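Local structure of putative methylase (Clostridium difficile, 3LDU) at residues S206-I209 with L210-A214; I265-E268 with S269-A273; V290-A293 with T294-K297; V321-L324 with Y325-L328; R333-K336 with N337-Y340. The protein probably methylates guanine bases of ribosomal RNA and binds GTP in the crystal. One frame throughout, in Å; residues are numbered along the deposited sequence.

Interaction 1 of 5, residues S206-I209 with L210-A214. With GTP (guanosine-5'-triphosphate), chain B.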
# COMPACT_ATOMS: atom_id res chain seq x y z
N SER A 206 -16.28 -0.12 6.76
CA SER A 206 -16.43 -1.18 5.76
C SER A 206 -15.42 -2.31 5.92
O SER A 206 -15.29 -3.18 5.04
CB SER A 206 -16.38 -0.60 4.35
OG SER A 206 -15.23 0.21 4.22
N GLY A 207 -14.68 -2.29 7.02
CA GLY A 207 -13.98 -3.47 7.49
C GLY A 207 -12.55 -3.66 7.03
O GLY A 207 -11.97 -4.72 7.22
N THR A 208 -11.98 -2.61 6.45
CA THR A 208 -10.67 -2.69 5.79
C THR A 208 -9.56 -3.17 6.73
O THR A 208 -8.77 -4.03 6.37
CB THR A 208 -10.28 -1.32 5.23
OG1 THR A 208 -11.28 -0.90 4.30
CG2 THR A 208 -8.94 -1.40 4.51
N ILE A 209 -9.51 -2.59 7.93
CA ILE A 209 -8.46 -2.96 8.87
C ILE A 209 -8.53 -4.44 9.20
O ILE A 209 -7.51 -5.12 9.22
CB ILE A 209 -8.54 -2.09 10.14
CG1 ILE A 209 -8.08 -0.67 9.79
CG2 ILE A 209 -7.67 -2.67 11.26
CD1 ILE A 209 -8.18 0.31 10.95
N LEU A 210 -9.74 -4.94 9.47
CA LEU A 210 -9.90 -6.35 9.82
C LEU A 210 -9.67 -7.30 8.65
O LEU A 210 -9.09 -8.36 8.82
CB LEU A 210 -11.28 -6.60 10.42
CG LEU A 210 -11.47 -5.87 11.74
CD1 LEU A 210 -12.93 -6.00 12.21
CD2 LEU A 210 -10.51 -6.45 12.74
N ILE A 211 -10.16 -6.93 7.47
CA ILE A 211 -9.85 -7.72 6.27
C ILE A 211 -8.34 -7.83 6.06
O ILE A 211 -7.81 -8.92 5.84
CB ILE A 211 -10.60 -7.17 5.04
CG1 ILE A 211 -12.10 -7.34 5.24
CG2 ILE A 211 -10.14 -7.88 3.75
CD1 ILE A 211 -12.98 -6.53 4.29
N GLU A 212 -7.62 -6.71 6.15
CA GLU A 212 -6.17 -6.77 6.02
C GLU A 212 -5.53 -7.64 7.10
O GLU A 212 -4.59 -8.41 6.80
CB GLU A 212 -5.53 -5.38 5.97
CG GLU A 212 -5.97 -4.59 4.77
CD GLU A 212 -5.33 -5.11 3.47
OE1 GLU A 212 -4.13 -5.46 3.47
OE2 GLU A 212 -6.04 -5.16 2.45
N ALA A 213 -6.02 -7.54 8.33
CA ALA A 213 -5.47 -8.35 9.40
C ALA A 213 -5.75 -9.84 9.17
O ALA A 213 -4.87 -10.67 9.40
CB ALA A 213 -5.98 -7.89 10.77
N ALA A 214 -6.97 -10.17 8.75
CA ALA A 214 -7.31 -11.56 8.48
C ALA A 214 -6.38 -12.11 7.38
O ALA A 214 -5.88 -13.23 7.49
CB ALA A 214 -8.78 -11.70 8.05
PG GTP B . -12.56 1.62 7.10
O1G GTP B . -12.35 0.50 8.09
O2G GTP B . -11.42 1.62 6.12
O3G GTP B . -13.83 1.42 6.30
O3B GTP B . -12.62 3.02 7.92
PB GTP B . -14.03 3.80 8.09
O1B GTP B . -14.07 4.90 7.06
O2B GTP B . -15.19 2.87 7.88
O3A GTP B . -14.10 4.48 9.55
PA GTP B . -14.63 6.01 9.59
O1A GTP B . -15.86 6.11 8.72
O2A GTP B . -13.56 6.96 9.10
O5' GTP B . -15.08 6.35 11.10
C5' GTP B . -15.08 5.28 11.99
C4' GTP B . -16.45 4.62 11.96
O4' GTP B . -16.91 4.66 13.28
C3' GTP B . -17.53 5.29 11.11
O3' GTP B . -17.98 4.35 10.16
C2' GTP B . -18.67 5.63 12.07
O2' GTP B . -19.93 5.17 11.61
C1' GTP B . -18.31 4.80 13.28
N9 GTP B . -18.67 5.37 14.58
C8 GTP B . -18.83 6.67 14.99
N7 GTP B . -19.14 6.64 16.32
C5 GTP B . -19.19 5.34 16.73
C6 GTP B . -19.47 4.74 17.95
O6 GTP B . -19.74 5.42 18.96
N1 GTP B . -19.42 3.37 18.03
C2 GTP B . -19.12 2.60 16.92
N2 GTP B . -19.08 1.28 17.05
N3 GTP B . -18.86 3.19 15.69
C4 GTP B . -18.89 4.54 15.63
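Ser206 leads into helix 208-217 with its carbonyl O 4.1 Å from Ile211 CD1, in the glycine-rich loop that follows strand 199-201 of the Rossmann-like methyltransferase fold; in relatives this loop binds the methyl donor AdoMet, and here it holds the triphosphate of GTP. That carbonyl O is buried without a partner in the model, whereas the other polar atoms of Ser206 serve the nucleotide. Its N donates to GTP O3G, and weakly to O2B, while OG, tucked over its own backbone (chi1 51°), gives to the same O3G at 2.8 Å. One residue thus grips this gamma-phosphate oxygen twice.

Gly207 is the N-cap. Its positive phi (92°) suits a residue with no CB to press on the carbonyl O of Ser206. Gly207 O takes the first helical bond, from Ile211 N at 2.9 Å, and Ile211 CG1 lies against the same O.

At Thr208 the hydroxyl turns to the ligand: OG1 donates to GTP O2G (3.1 Å), and the threonine side chain packs on Tyr170, Ile179 and Ala184. Thr208 O accepts Glu212 N at 2.9 Å, with Glu212 CG 3.3 Å from that O; the carboxylate beyond runs on to a salt bridge with Arg168 and a hydrogen bond with Tyr170. The phosphate lies before the helix start, where the helix dipole would probably favour negative charge.

Ile209 packs on Asp201, and its carbonyl O accepts Ala213 N along a bent line (152° at the hydrogen), with Ala213 CB 3.5 Å from Ile209 O.

Interaction 2 of 5, residues I265-E268 with S269-A273. With GTP (guanosine-5'-triphosphate), chain B; GOL (glycerol), chain H.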
# COMPACT_ATOMS: atom_id res chain seq x y z
N ILE A 265 -21.65 1.59 14.39
CA ILE A 265 -23.05 1.97 14.55
C ILE A 265 -23.76 2.21 13.21
O ILE A 265 -24.98 2.38 13.18
CB ILE A 265 -23.25 3.21 15.45
CG1 ILE A 265 -22.54 4.43 14.85
CG2 ILE A 265 -22.79 2.91 16.88
CD1 ILE A 265 -22.81 5.72 15.60
N ASP A 266 -22.99 2.24 12.13
CA ASP A 266 -23.55 2.40 10.78
C ASP A 266 -23.87 1.01 10.23
O ASP A 266 -22.98 0.27 9.81
CB ASP A 266 -22.55 3.14 9.87
CG ASP A 266 -23.10 3.42 8.46
OD1 ASP A 266 -24.03 2.73 8.01
OD2 ASP A 266 -22.59 4.35 7.80
N GLU A 267 -25.15 0.66 10.23
CA GLU A 267 -25.60 -0.68 9.87
C GLU A 267 -25.24 -1.02 8.43
O GLU A 267 -24.90 -2.15 8.11
CB GLU A 267 -27.11 -0.79 10.08
CG GLU A 267 -27.65 -2.16 9.79
CD GLU A 267 -29.15 -2.26 10.00
OE1 GLU A 267 -29.77 -1.28 10.46
OE2 GLU A 267 -29.69 -3.33 9.69
N GLU A 268 -25.33 -0.02 7.56
CA GLU A 268 -24.97 -0.21 6.16
C GLU A 268 -23.48 -0.54 6.04
O GLU A 268 -23.11 -1.34 5.20
CB GLU A 268 -25.34 1.03 5.35
CG GLU A 268 -24.81 1.04 3.94
CD GLU A 268 -25.52 2.08 3.09
OE1 GLU A 268 -26.61 2.51 3.50
OE2 GLU A 268 -24.98 2.44 2.03
N SER A 269 -22.65 0.05 6.89
CA SER A 269 -21.22 -0.24 6.85
C SER A 269 -20.94 -1.69 7.23
O SER A 269 -20.07 -2.33 6.66
CB SER A 269 -20.43 0.72 7.74
OG SER A 269 -20.38 2.00 7.14
N ILE A 270 -21.68 -2.20 8.21
CA ILE A 270 -21.55 -3.60 8.60
C ILE A 270 -21.95 -4.53 7.45
O ILE A 270 -21.28 -5.54 7.18
CB ILE A 270 -22.38 -3.91 9.86
CG1 ILE A 270 -21.84 -3.12 11.06
CG2 ILE A 270 -22.38 -5.42 10.16
CD1 ILE A 270 -20.37 -3.33 11.31
N ASP A 271 -23.04 -4.19 6.76
CA ASP A 271 -23.47 -5.00 5.62
C ASP A 271 -22.37 -5.04 4.56
O ASP A 271 -22.10 -6.08 3.97
CB ASP A 271 -24.75 -4.43 5.00
CG ASP A 271 -25.98 -4.65 5.86
OD1 ASP A 271 -25.98 -5.59 6.68
OD2 ASP A 271 -26.95 -3.89 5.70
N ILE A 272 -21.75 -3.88 4.33
CA ILE A 272 -20.72 -3.75 3.31
C ILE A 272 -19.49 -4.52 3.75
O ILE A 272 -18.86 -5.21 2.94
CB ILE A 272 -20.36 -2.26 3.06
CG1 ILE A 272 -21.52 -1.54 2.36
CG2 ILE A 272 -19.06 -2.13 2.25
CD1 ILE A 272 -21.34 -0.03 2.22
N ALA A 273 -19.14 -4.39 5.02
CA ALA A 273 -17.98 -5.07 5.57
C ALA A 273 -18.11 -6.58 5.40
O ALA A 273 -17.15 -7.24 4.99
CB ALA A 273 -17.79 -4.72 7.06
PG GTP B . -12.56 1.62 7.10
O1G GTP B . -12.35 0.50 8.09
O2G GTP B . -11.42 1.62 6.12
O3G GTP B . -13.83 1.42 6.30
O3B GTP B . -12.62 3.02 7.92
PB GTP B . -14.03 3.80 8.09
O1B GTP B . -14.07 4.90 7.06
O2B GTP B . -15.19 2.87 7.88
O3A GTP B . -14.10 4.48 9.55
PA GTP B . -14.63 6.01 9.59
O1A GTP B . -15.86 6.11 8.72
O2A GTP B . -13.56 6.96 9.10
O5' GTP B . -15.08 6.35 11.10
C5' GTP B . -15.08 5.28 11.99
C4' GTP B . -16.45 4.62 11.96
O4' GTP B . -16.91 4.66 13.28
C3' GTP B . -17.53 5.29 11.11
O3' GTP B . -17.98 4.35 10.16
C2' GTP B . -18.67 5.63 12.07
O2' GTP B . -19.93 5.17 11.61
C1' GTP B . -18.31 4.80 13.28
N9 GTP B . -18.67 5.37 14.58
C8 GTP B . -18.83 6.67 14.99
N7 GTP B . -19.14 6.64 16.32
C5 GTP B . -19.19 5.34 16.73
C6 GTP B . -19.47 4.74 17.95
O6 GTP B . -19.74 5.42 18.96
N1 GTP B . -19.42 3.37 18.03
C2 GTP B . -19.12 2.60 16.92
N2 GTP B . -19.08 1.28 17.05
N3 GTP B . -18.86 3.19 15.69
C4 GTP B . -18.89 4.54 15.63
C1 GOL H . -26.04 -6.12 11.61
O1 GOL H . -26.19 -7.34 12.31
C2 GOL H . -27.31 -5.87 10.82
O2 GOL H . -27.94 -4.71 11.31
C3 GOL H . -26.96 -5.71 9.35
O3 GOL H . -28.03 -6.16 8.53
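Asp266 caps helix 267-280 from an odd angle: OD1 receives Ser269 N at 3.2 Å from above the carboxylate plane, 72° out of it. With CG anti to the backbone N (chi1 -177°), the carboxylate comes beside Ser269 and OD1 within bonding distance of its N. Asp266 O joins in, accepting Ile270 N at 3.2 Å and, weakly, Ser269 N.

Further along, Glu267, Glu268 and Asp271 gather acidic groups on the exposed side of the first turn. Glu267 OE2 and Asp271 OD2 stay 4.9 Å apart, like charges that the helix start may partly offset. A glycerol, probably from the crystallisation liquor, donates through O2 to Glu267 OE2 at 2.8 Å. Glu268 pairs differently: its CG passes 4.0 Å from Ile272 CD1, the two side chains crossing, while its carbonyl O takes Ile272 N.

On the buried side Ile270 packs on Phe288 and Val290 of strand 286-290. Ile265, just before the cap, lies over a face of the guanine of GTP, with CG2 3.6 Å from N1 and CG1 3.7 Å from C4. Asp264, which hydrogen-bonds GTP through OD2, also receives Asp266 N at that atom. An acidic residue ending the second strand, followed by a capped helix, is the nucleoside-binding corner of Rossmann-like AdoMet methyltransferases, occupied here by GTP.

Interaction 3 of 5, residues V290-A293 with T294-K297; sequences VGDA and TQFK. With GTP (guanosine-5'-triphosphate), chain B; GOL (glycerol), chain E.
Two torsions bring Asp292 and Thr294 together: Asp292 CG stands anti to its backbone N (chi1 -177°), and the Thr294 hydroxyl is turned back over its own main chain (chi1 68°). Asp292 OD1 is then held by two donors of one residue, Thr294 OG1 at 2.8 Å and Thr294 N at 3.2 Å, both arriving over the same face of the carboxylate. The bond from Thr294 N makes this an Asx turn, and Gln295 N to Asp292 O (2.9 Å) closes the 3-10 turn around it.

Gln295 bends at chi2 and passes its CG by Asp292 OD2 at 3.7 Å. Its NE2 reaches Thr294 OG1 at 3.1 Å, almost in the amide plane, so that OG1 donates to Asp292 and accepts from Gln295, which fixes its rotation. GTP N1 gives Asp292 OD1 a weak bond, but OD1 is also only 3.0 Å from GTP O6, an awkward fit for guanine; the pocket is perhaps shaped for the adenine of AdoMet, as in relatives.

The loop joins strand 286-290 to strand 304-307. Gly291 shares backbone hydrogen bonds with Asp264, Thr294 rests on Leu324 and Glu327 of helix 315-333, and Ala293 fits between Leu328 of that helix and the Pro202-Met203 loop.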
# COMPACT_ATOMS: atom_id res chain seq x y z
N VAL A 290 -23.35 -4.64 14.33
CA VAL A 290 -23.67 -3.30 14.82
C VAL A 290 -23.35 -3.26 16.31
O VAL A 290 -23.70 -4.17 17.06
CB VAL A 290 -25.15 -2.95 14.57
CG1 VAL A 290 -25.51 -1.63 15.22
CG2 VAL A 290 -25.42 -2.90 13.07
N GLY A 291 -22.63 -2.22 16.72
CA GLY A 291 -22.26 -2.05 18.12
C GLY A 291 -21.68 -0.66 18.34
O GLY A 291 -21.25 0.00 17.40
N ASP A 292 -21.68 -0.23 19.60
CA ASP A 292 -21.20 1.08 20.02
C ASP A 292 -19.86 0.92 20.75
O ASP A 292 -19.80 0.34 21.83
CB ASP A 292 -22.28 1.69 20.95
CG ASP A 292 -21.96 3.11 21.43
OD1 ASP A 292 -20.87 3.65 21.15
OD2 ASP A 292 -22.85 3.69 22.11
N ALA A 293 -18.77 1.42 20.14
CA ALA A 293 -17.42 1.31 20.70
C ALA A 293 -17.30 1.86 22.13
O ALA A 293 -16.47 1.39 22.90
CB ALA A 293 -16.43 2.04 19.80
N THR A 294 -18.10 2.89 22.45
CA THR A 294 -18.05 3.50 23.78
C THR A 294 -18.61 2.58 24.87
O THR A 294 -18.44 2.85 26.06
CB THR A 294 -18.78 4.88 23.84
OG1 THR A 294 -20.18 4.70 23.67
CG2 THR A 294 -18.23 5.82 22.76
N GLN A 295 -19.26 1.51 24.45
CA GLN A 295 -19.79 0.53 25.39
C GLN A 295 -19.02 -0.77 25.29
O GLN A 295 -19.44 -1.78 25.86
CB GLN A 295 -21.26 0.26 25.12
CG GLN A 295 -22.08 1.52 25.01
CD GLN A 295 -22.06 2.30 26.29
OE1 GLN A 295 -22.46 1.78 27.34
NE2 GLN A 295 -21.59 3.54 26.23
N PHE A 296 -17.91 -0.77 24.55
CA PHE A 296 -17.18 -2.02 24.37
C PHE A 296 -16.66 -2.53 25.71
O PHE A 296 -16.08 -1.79 26.51
CB PHE A 296 -16.05 -1.91 23.32
CG PHE A 296 -15.28 -3.19 23.16
CD1 PHE A 296 -15.85 -4.27 22.49
CD2 PHE A 296 -14.02 -3.34 23.74
CE1 PHE A 296 -15.16 -5.47 22.36
CE2 PHE A 296 -13.33 -4.54 23.61
CZ PHE A 296 -13.91 -5.60 22.92
N LYS A 297 -16.88 -3.82 25.96
CA LYS A 297 -16.39 -4.47 27.17
C LYS A 297 -15.96 -5.89 26.84
O LYS A 297 -16.50 -6.51 25.91
CB LYS A 297 -17.48 -4.50 28.26
CG LYS A 297 -17.97 -3.13 28.69
CD LYS A 297 -19.21 -3.23 29.58
CE LYS A 297 -19.60 -1.87 30.14
NZ LYS A 297 -19.91 -0.87 29.08
PG GTP B . -12.56 1.62 7.10
O1G GTP B . -12.35 0.50 8.09
O2G GTP B . -11.42 1.62 6.12
O3G GTP B . -13.83 1.42 6.30
O3B GTP B . -12.62 3.02 7.92
PB GTP B . -14.03 3.80 8.09
O1B GTP B . -14.07 4.90 7.06
O2B GTP B . -15.19 2.87 7.88
O3A GTP B . -14.10 4.48 9.55
PA GTP B . -14.63 6.01 9.59
O1A GTP B . -15.86 6.11 8.72
O2A GTP B . -13.56 6.96 9.10
O5' GTP B . -15.08 6.35 11.10
C5' GTP B . -15.08 5.28 11.99
C4' GTP B . -16.45 4.62 11.96
O4' GTP B . -16.91 4.66 13.28
C3' GTP B . -17.53 5.29 11.11
O3' GTP B . -17.98 4.35 10.16
C2' GTP B . -18.67 5.63 12.07
O2' GTP B . -19.93 5.17 11.61
C1' GTP B . -18.31 4.80 13.28
N9 GTP B . -18.67 5.37 14.58
C8 GTP B . -18.83 6.67 14.99
N7 GTP B . -19.14 6.64 16.32
C5 GTP B . -19.19 5.34 16.73
C6 GTP B . -19.47 4.74 17.95
O6 GTP B . -19.74 5.42 18.96
N1 GTP B . -19.42 3.37 18.03
C2 GTP B . -19.12 2.60 16.92
N2 GTP B . -19.08 1.28 17.05
N3 GTP B . -18.86 3.19 15.69
C4 GTP B . -18.89 4.54 15.63
C1 GOL E . -19.73 -5.31 22.88
O1 GOL E . -19.14 -5.22 24.16
C2 GOL E . -20.14 -3.92 22.41
O2 GOL E . -21.54 -3.88 22.24
C3 GOL E . -19.49 -3.63 21.06
O3 GOL E . -19.16 -2.26 20.98

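Interaction 4 of 5, residues V321-L324 with Y325-L328; sequences VKQL and YKEL
Val321 lays CG1 over a face of the Tyr325 ring, a CH-pi contact 3.8 Å from the centroid and 29° off the ring normal. The methyl is nearest to CZ, at 3.4 Å, because CG1 stands anti to the backbone N of Val321 (chi1 178°) and runs alongside the tyrosine, pointing the same way. Val321 O, which accepts Tyr325 N, also lies above the plane near the ring's rim. The hydroxyl end is anchored elsewhere: Tyr325 OH bonds with Pro310 O, in the NPPY sequence typical of this methyltransferase group, and with Thr344 OG1. Phe349 and Tyr346 meet the ring edge-to-face.

On another side of the helix, Gln323 and Glu327 form the polar pair. Gln323 is bent at chi2, which swings its amide along the helix so that NE2 donates to Glu327 OE2 at 2.8 Å. The bond uses the anti side of the carboxylate and lies close to both group planes, although those planes are 65° apart. Glu327 OE2 also lies 3.0 Å from Gln323 CG.

The third pair is apolar. Leu324 CG meets Leu328 CD1 at 3.9 Å, and Leu328 N donates to Leu324 O at 2.7 Å. Leu324 touches GTP, while Leu328 reaches Met203 and Phe353.

Helix 315-333 is thus amphipathic here, with valine, tyrosine and leucines buried and glutamine and glutamate toward solvent. The Gln323 amide gives Glu327 a neutral N-H donor, which would probably favour the ionised carboxylate less than a cationic partner would; the pair is a hydrogen bond and not a salt bridge.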
# COMPACT_ATOMS: atom_id res chain seq x y z
N VAL A 321 -16.85 14.59 18.30
CA VAL A 321 -15.66 13.75 18.18
C VAL A 321 -14.76 13.81 19.43
O VAL A 321 -14.22 12.79 19.86
CB VAL A 321 -14.87 14.06 16.91
CG1 VAL A 321 -13.61 13.21 16.83
CG2 VAL A 321 -15.75 13.81 15.68
N LYS A 322 -14.61 15.00 20.01
CA LYS A 322 -13.90 15.13 21.28
C LYS A 322 -14.50 14.27 22.39
O LYS A 322 -13.77 13.61 23.14
CB LYS A 322 -13.83 16.60 21.72
CG LYS A 322 -12.83 17.43 20.95
CD LYS A 322 -12.44 18.68 21.73
CE LYS A 322 -13.29 19.88 21.36
NZ LYS A 322 -13.05 21.04 22.29
N GLN A 323 -15.82 14.28 22.51
CA GLN A 323 -16.49 13.45 23.51
C GLN A 323 -16.30 11.97 23.22
O GLN A 323 -16.12 11.17 24.14
CB GLN A 323 -17.98 13.79 23.60
CG GLN A 323 -18.72 12.99 24.68
CD GLN A 323 -18.29 13.34 26.10
OE1 GLN A 323 -17.88 14.47 26.39
NE2 GLN A 323 -18.40 12.38 27.01
N LEU A 324 -16.32 11.59 21.95
CA LEU A 324 -16.09 10.21 21.57
C LEU A 324 -14.73 9.75 22.08
O LEU A 324 -14.60 8.69 22.68
CB LEU A 324 -16.17 10.06 20.05
CG LEU A 324 -15.73 8.69 19.53
CD1 LEU A 324 -16.69 7.62 20.03
CD2 LEU A 324 -15.69 8.70 18.00
N TYR A 325 -13.71 10.57 21.84
CA TYR A 325 -12.35 10.23 22.28
C TYR A 325 -12.30 10.00 23.80
O TYR A 325 -11.68 9.05 24.26
CB TYR A 325 -11.37 11.33 21.85
CG TYR A 325 -11.14 11.43 20.34
CD1 TYR A 325 -11.48 10.38 19.49
CD2 TYR A 325 -10.60 12.57 19.78
CE1 TYR A 325 -11.27 10.47 18.11
CE2 TYR A 325 -10.40 12.68 18.41
CZ TYR A 325 -10.73 11.63 17.59
OH TYR A 325 -10.51 11.77 16.23
N LYS A 326 -12.96 10.87 24.57
CA LYS A 326 -13.00 10.72 26.02
C LYS A 326 -13.70 9.41 26.40
O LYS A 326 -13.22 8.63 27.22
CB LYS A 326 -13.75 11.90 26.65
CG LYS A 326 -13.83 11.85 28.16
CD LYS A 326 -14.76 12.95 28.67
CE LYS A 326 -14.34 14.32 28.14
NZ LYS A 326 -13.05 14.76 28.73
N GLU A 327 -14.83 9.17 25.76
CA GLU A 327 -15.59 7.95 26.03
C GLU A 327 -14.82 6.68 25.64
O GLU A 327 -14.86 5.68 26.37
CB GLU A 327 -16.97 8.03 25.39
CG GLU A 327 -17.82 9.11 26.07
CD GLU A 327 -19.16 9.36 25.39
OE1 GLU A 327 -19.57 8.55 24.55
OE2 GLU A 327 -19.81 10.37 25.72
N LEU A 328 -14.11 6.71 24.52
CA LEU A 328 -13.23 5.61 24.16
C LEU A 328 -12.14 5.36 25.20
O LEU A 328 -11.86 4.21 25.55
CB LEU A 328 -12.58 5.84 22.79
CG LEU A 328 -13.53 5.92 21.60
CD1 LEU A 328 -12.76 6.32 20.35
CD2 LEU A 328 -14.29 4.60 21.37

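Interaction 5 of 5, residues R333-K336 with N337-Y340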
# COMPACT_ATOMS: atom_id res chain seq x y z
N ARG A 333 -9.62 1.78 28.88
CA ARG A 333 -8.82 1.67 30.09
C ARG A 333 -9.42 0.69 31.10
O ARG A 333 -8.74 0.25 32.04
CB ARG A 333 -8.58 3.06 30.72
CG ARG A 333 -7.51 3.89 29.98
CD ARG A 333 -7.11 5.16 30.73
NE ARG A 333 -8.15 6.18 30.68
CZ ARG A 333 -8.39 6.97 29.64
NH1 ARG A 333 -7.65 6.86 28.53
NH2 ARG A 333 -9.37 7.86 29.69
N LYS A 334 -10.68 0.33 30.91
CA LYS A 334 -11.37 -0.64 31.76
C LYS A 334 -11.11 -2.09 31.33
O LYS A 334 -11.49 -3.03 32.02
CB LYS A 334 -12.88 -0.37 31.80
CG LYS A 334 -13.25 0.84 32.64
CD LYS A 334 -14.72 1.23 32.46
CE LYS A 334 -15.66 0.12 32.90
NZ LYS A 334 -17.09 0.47 32.64
N LEU A 335 -10.49 -2.25 30.16
CA LEU A 335 -10.13 -3.57 29.67
C LEU A 335 -8.97 -4.12 30.48
O LEU A 335 -8.17 -3.36 31.04
CB LEU A 335 -9.75 -3.49 28.17
CG LEU A 335 -10.90 -3.00 27.30
CD1 LEU A 335 -10.47 -2.67 25.85
CD2 LEU A 335 -12.03 -4.03 27.31
N LYS A 336 -8.87 -5.44 30.55
CA LYS A 336 -7.82 -6.05 31.36
C LYS A 336 -6.57 -6.29 30.54
O LYS A 336 -6.49 -7.25 29.80
CB LYS A 336 -8.31 -7.38 31.95
CG LYS A 336 -7.29 -8.05 32.86
CD LYS A 336 -6.78 -7.09 33.93
CE LYS A 336 -5.80 -7.76 34.87
NZ LYS A 336 -5.20 -6.78 35.82
N ASN A 337 -5.59 -5.39 30.68
CA ASN A 337 -4.30 -5.57 30.03
C ASN A 337 -4.41 -5.64 28.51
O ASN A 337 -3.72 -6.45 27.88
CB ASN A 337 -3.61 -6.83 30.55
CG ASN A 337 -3.07 -6.67 31.95
OD1 ASN A 337 -2.46 -5.66 32.27
ND2 ASN A 337 -3.30 -7.67 32.79
N TRP A 338 -5.27 -4.83 27.92
CA TRP A 338 -5.34 -4.77 26.46
C TRP A 338 -4.34 -3.76 25.90
O TRP A 338 -3.82 -2.92 26.63
CB TRP A 338 -6.76 -4.41 25.99
CG TRP A 338 -7.74 -5.55 25.99
CD1 TRP A 338 -8.02 -6.39 27.03
CD2 TRP A 338 -8.60 -5.96 24.91
NE1 TRP A 338 -8.99 -7.30 26.67
CE2 TRP A 338 -9.36 -7.06 25.37
CE3 TRP A 338 -8.79 -5.51 23.59
CZ2 TRP A 338 -10.29 -7.72 24.56
CZ3 TRP A 338 -9.73 -6.16 22.80
CH2 TRP A 338 -10.46 -7.25 23.28
N SER A 339 -4.09 -3.86 24.60
CA SER A 339 -3.26 -2.91 23.85
C SER A 339 -4.20 -2.26 22.83
O SER A 339 -5.00 -2.95 22.23
CB SER A 339 -2.17 -3.65 23.06
OG SER A 339 -1.21 -4.26 23.91
N TYR A 340 -4.10 -0.95 22.64
CA TYR A 340 -4.97 -0.31 21.65
C TYR A 340 -4.20 0.70 20.80
O TYR A 340 -3.25 1.32 21.27
CB TYR A 340 -6.21 0.32 22.31
CG TYR A 340 -6.03 0.78 23.75
CD1 TYR A 340 -5.64 2.08 24.03
CD2 TYR A 340 -6.30 -0.07 24.81
CE1 TYR A 340 -5.49 2.52 25.33
CE2 TYR A 340 -6.14 0.37 26.14
CZ TYR A 340 -5.73 1.67 26.39
OH TYR A 340 -5.57 2.13 27.69
O HOH W 1 -6.43 -2.01 29.17
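Leu335 and Trp338 form the tight part of this turn. Leu335 CB lies over the five-membered ring of the indole, a CH-pi contact 3.9 Å from its centroid, and Leu335 CD1 continues across the same ring system to 3.9 Å from Trp338 CD2. With CG of Leu335 anti to its carbonyl carbon (chi1 -62°), the branched end is carried across the indole face. Trp338 NE1 is held by Asp300 O, which fixes the rotation of the ring, and Ile305 of strand 304-307 packs on both residues.

The other half is looser. Lys336 and Asn337 run side by side at the surface, with Lys336 CE 3.3 Å from Asn337 ND2 and no clear hydrogen bond between the two. Asn337 has a positive phi (60°), which turns the chain back. Between the arms of the turn a water bridges the backbone, giving a hydrogen to Leu335 O at 2.9 Å and taking one from Trp338 N at 3.3 Å.

Arg333 crosses Tyr340 at about a right angle, with CG 3.5 Å from Tyr340 OH. Their polar ends part: Tyr340 OH bonds to Gln355, while the guanidinium reaches Phe353 O and makes a cation-pi contact with the Phe353 ring. Lys336 and Ser339 share backbone hydrogen bonds with residues in and just before strand 304-307. This is the return loop of a beta-alpha-beta crossover, taking helix 315-333 into strand 339-344 of the Rossmann-like sheet.

How the interactions relate
Interactions 1, 2 and 3 all touch GTP, holding its phosphate end, its nucleoside and its base edge respectively. Interactions 1 and 2, with centres about 13 Å apart, meet where Ser206 CB packs on Ile272 CG2 at 3.7 Å. Interaction 2 touches interaction 3 through Ile265 CG2 and Gly291 O, 3.3 Å apart. Interaction 4 reaches GTP through Leu324 and packs on interaction 3, Thr294 CG2 being 3.6 Å from Leu324 CD1. Interaction 5 is farther out, its Leu335 side chain about 13 Å from GTP; it meets interaction 3 at Phe296 CZ and Trp338 CH2, 3.8 Å apart. Contacts 1 and 4 do not touch, their nearest atoms about 12 Å apart.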